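Inactive dihydroorotase-like domain (PDB 5NNL) is an inactive member of the dihydroorotase-like proteins, built on an alpha/beta barrel. Local coordinates at residues A[117-122]-A[145-150]. Residues are numbered along the deposited sequence; the frame is centred on the assembly and turned at random.
Sequences AHFDAW and SLHNRR
In the alpha/beta barrel of this dihydroorotase-like domain, neighbouring outer helices meet at their C-terminal ends, and Phe119 of helix 111-121 packs there against His147 and Arg149 at the C-terminal end of helix 134-146. The contact illustrates how a Schellman motif, with Asn148 in positive phi, can turn a chain from a helix end toward the next strand, 151-153, while the residues flanking the turn pack against the adjacent helix. Phe119 CB lies over one face of the His147 imidazole, 4.1 Å from its centroid, a CH-pi contact, whereas the two rings are inclined at 36°. Farther along the phenyl ring, Phe119 CE2 meets Arg149 CD at 3.7 Å, so the methylene part of the arginine packs against the phenyl ring beside the imidazole. On the exposed side, Asp120 OD1 approaches the imidazole edge, 3.2 Å from His147 CE1; the ring's hydrogen bond is made instead by NE2, to Glu116. Arg149 CG sits between its own backbone N and carbonyl carbon (chi1 63°), and the chain bends at chi2 and chi3, with CD set obliquely against the Phe119 ring. Its NE donates to Arg150 O at 2.7 Å, on a carbonyl lone pair, and NH2 reaches Lys126 O, which also accepts from Trp122 NE1. One water completes the join, 2.7 Å from Arg149 NH1 and 2.7 Å from Trp122 O, accepting from the guanidinium and donating to the carbonyl.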
loop_
_atom_site.group_PDB
_atom_site.type_symbol
_atom_site.label_atom_id
_atom_site.label_comp_id
_atom_site.label_asym_id
_atom_site.label_seq_id
_atom_site.Cartn_x
_atom_site.Cartn_y
_atom_site.Cartn_z
ATOM N N ALA A 117 -19.282 14.983 4.981
ATOM C CA ALA A 117 -19.423 15.707 3.722
ATOM C C ALA A 117 -18.861 14.892 2.563
ATOM O O ALA A 117 -19.517 14.729 1.527
ATOM C CB ALA A 117 -18.728 17.067 3.825
ATOM N N HIS A 118 -17.651 14.351 2.730
ATOM C CA HIS A 118 -17.065 13.510 1.690
ATOM C C HIS A 118 -17.918 12.274 1.433
ATOM O O HIS A 118 -18.138 11.893 0.277
ATOM C CB HIS A 118 -15.644 13.111 2.085
ATOM C CG HIS A 118 -14.702 14.268 2.202
ATOM N ND1 HIS A 118 -13.924 14.706 1.150
ATOM C CD2 HIS A 118 -14.409 15.078 3.246
ATOM C CE1 HIS A 118 -13.195 15.734 1.542
ATOM N NE2 HIS A 118 -13.469 15.980 2.811
ATOM N N PHE A 119 -18.410 11.633 2.497
ATOM C CA PHE A 119 -19.301 10.490 2.320
ATOM C C PHE A 119 -20.549 10.862 1.526
ATOM O O PHE A 119 -21.103 10.018 0.811
ATOM C CB PHE A 119 -19.693 9.911 3.679
ATOM C CG PHE A 119 -18.763 8.848 4.173
ATOM C CD1 PHE A 119 -17.530 9.180 4.701
ATOM C CD2 PHE A 119 -19.125 7.518 4.112
ATOM C CE1 PHE A 119 -16.675 8.205 5.158
ATOM C CE2 PHE A 119 -18.278 6.535 4.567
ATOM C CZ PHE A 119 -17.048 6.877 5.092
ATOM N N ASP A 120 -21.011 12.111 1.647
ATOM C CA ASP A 120 -22.148 12.582 0.859
ATOM C C ASP A 120 -21.770 12.916 -0.582
ATOM O O ASP A 120 -22.592 12.744 -1.489
ATOM C CB ASP A 120 -22.766 13.817 1.520
ATOM C CG ASP A 120 -23.308 13.529 2.903
ATOM O OD1 ASP A 120 -23.733 12.382 3.151
ATOM O OD2 ASP A 120 -23.314 14.452 3.743
ATOM N N ALA A 121 -20.548 13.399 -0.813
ATOM C CA ALA A 121 -20.125 13.883 -2.122
ATOM C C ALA A 121 -19.391 12.837 -2.953
ATOM O O ALA A 121 -19.233 13.029 -4.163
ATOM C CB ALA A 121 -19.222 15.108 -1.951
ATOM N N TRP A 122 -18.946 11.740 -2.345
ATOM C CA TRP A 122 -18.108 10.773 -3.044
ATOM C C TRP A 122 -18.946 9.600 -3.548
ATOM O O TRP A 122 -19.851 9.143 -2.844
ATOM C CB TRP A 122 -17.007 10.263 -2.111
ATOM C CG TRP A 122 -16.006 9.340 -2.742
ATOM C CD1 TRP A 122 -15.975 7.981 -2.645
ATOM C CD2 TRP A 122 -14.878 9.710 -3.548
ATOM N NE1 TRP A 122 -14.901 7.481 -3.341
ATOM C CE2 TRP A 122 -14.214 8.522 -3.907
ATOM C CE3 TRP A 122 -14.369 10.930 -4.000
ATOM C CZ2 TRP A 122 -13.068 8.517 -4.702
ATOM C CZ3 TRP A 122 -13.229 10.925 -4.789
ATOM C CH2 TRP A 122 -12.592 9.726 -5.130
ATOM N N SER A 145 -21.254 2.465 8.033
ATOM C CA SER A 145 -22.445 1.687 8.358
ATOM C C SER A 145 -23.718 2.477 8.080
ATOM O O SER A 145 -24.704 1.921 7.579
ATOM C CB SER A 145 -22.408 1.252 9.822
ATOM O OG SER A 145 -23.596 0.559 10.163
ATOM N N LEU A 146 -23.721 3.773 8.398
ATOM C CA LEU A 146 -24.926 4.574 8.219
ATOM C C LEU A 146 -25.202 4.863 6.749
ATOM O O LEU A 146 -26.356 5.078 6.372
ATOM C CB LEU A 146 -24.813 5.882 9.003
ATOM C CG LEU A 146 -24.829 5.755 10.532
ATOM C CD1 LEU A 146 -24.635 7.113 11.185
ATOM C CD2 LEU A 146 -26.120 5.125 11.023
ATOM N N HIS A 147 -24.175 4.885 5.910
ATOM C CA HIS A 147 -24.377 5.023 4.476
ATOM C C HIS A 147 -24.403 3.679 3.763
ATOM O O HIS A 147 -24.532 3.647 2.536
ATOM C CB HIS A 147 -23.288 5.909 3.872
ATOM C CG HIS A 147 -23.309 7.316 4.382
ATOM N ND1 HIS A 147 -23.992 8.330 3.746
ATOM C CD2 HIS A 147 -22.739 7.875 5.476
ATOM C CE1 HIS A 147 -23.836 9.454 4.422
ATOM N NE2 HIS A 147 -23.079 9.206 5.475
ATOM N N ASN A 148 -24.294 2.581 4.506
ATOM C CA ASN A 148 -24.289 1.233 3.944
ATOM C C ASN A 148 -23.368 1.144 2.728
ATOM O O ASN A 148 -23.768 0.724 1.641
ATOM C CB ASN A 148 -25.702 0.785 3.582
ATOM C CG ASN A 148 -25.763 -0.685 3.224
ATOM O OD1 ASN A 148 -25.134 -1.523 3.867
ATOM N ND2 ASN A 148 -26.503 -1.000 2.179
ATOM N N ARG A 149 -22.118 1.551 2.923
ATOM C CA ARG A 149 -21.101 1.467 1.887
ATOM C C ARG A 149 -19.824 0.891 2.493
ATOM O O ARG A 149 -19.751 0.606 3.693
ATOM C CB ARG A 149 -20.856 2.837 1.238
ATOM C CG ARG A 149 -20.306 3.919 2.167
ATOM C CD ARG A 149 -19.315 4.791 1.423
ATOM N NE ARG A 149 -18.202 3.988 0.919
ATOM C CZ ARG A 149 -17.566 4.198 -0.231
ATOM N NH1 ARG A 149 -17.921 5.195 -1.031
ATOM N NH2 ARG A 149 -16.572 3.396 -0.587
ATOM N N ARG A 150 -18.811 0.720 1.649
ATOM C CA ARG A 150 -17.576 0.055 2.033
ATOM C C ARG A 150 -16.577 1.051 2.607
ATOM O O ARG A 150 -16.571 2.231 2.249
ATOM C CB ARG A 150 -16.951 -0.658 0.831
ATOM C CG ARG A 150 -17.888 -1.618 0.112
ATOM C CD ARG A 150 -17.214 -2.261 -1.095
ATOM N NE ARG A 150 -16.118 -3.151 -0.708
ATOM C CZ ARG A 150 -16.008 -4.438 -1.040
ATOM N NH1 ARG A 150 -16.919 -5.038 -1.797
ATOM N NH2 ARG A 150 -14.962 -5.134 -0.617
HETATM O O HOH W 1 -19.405 7.422 -0.831
#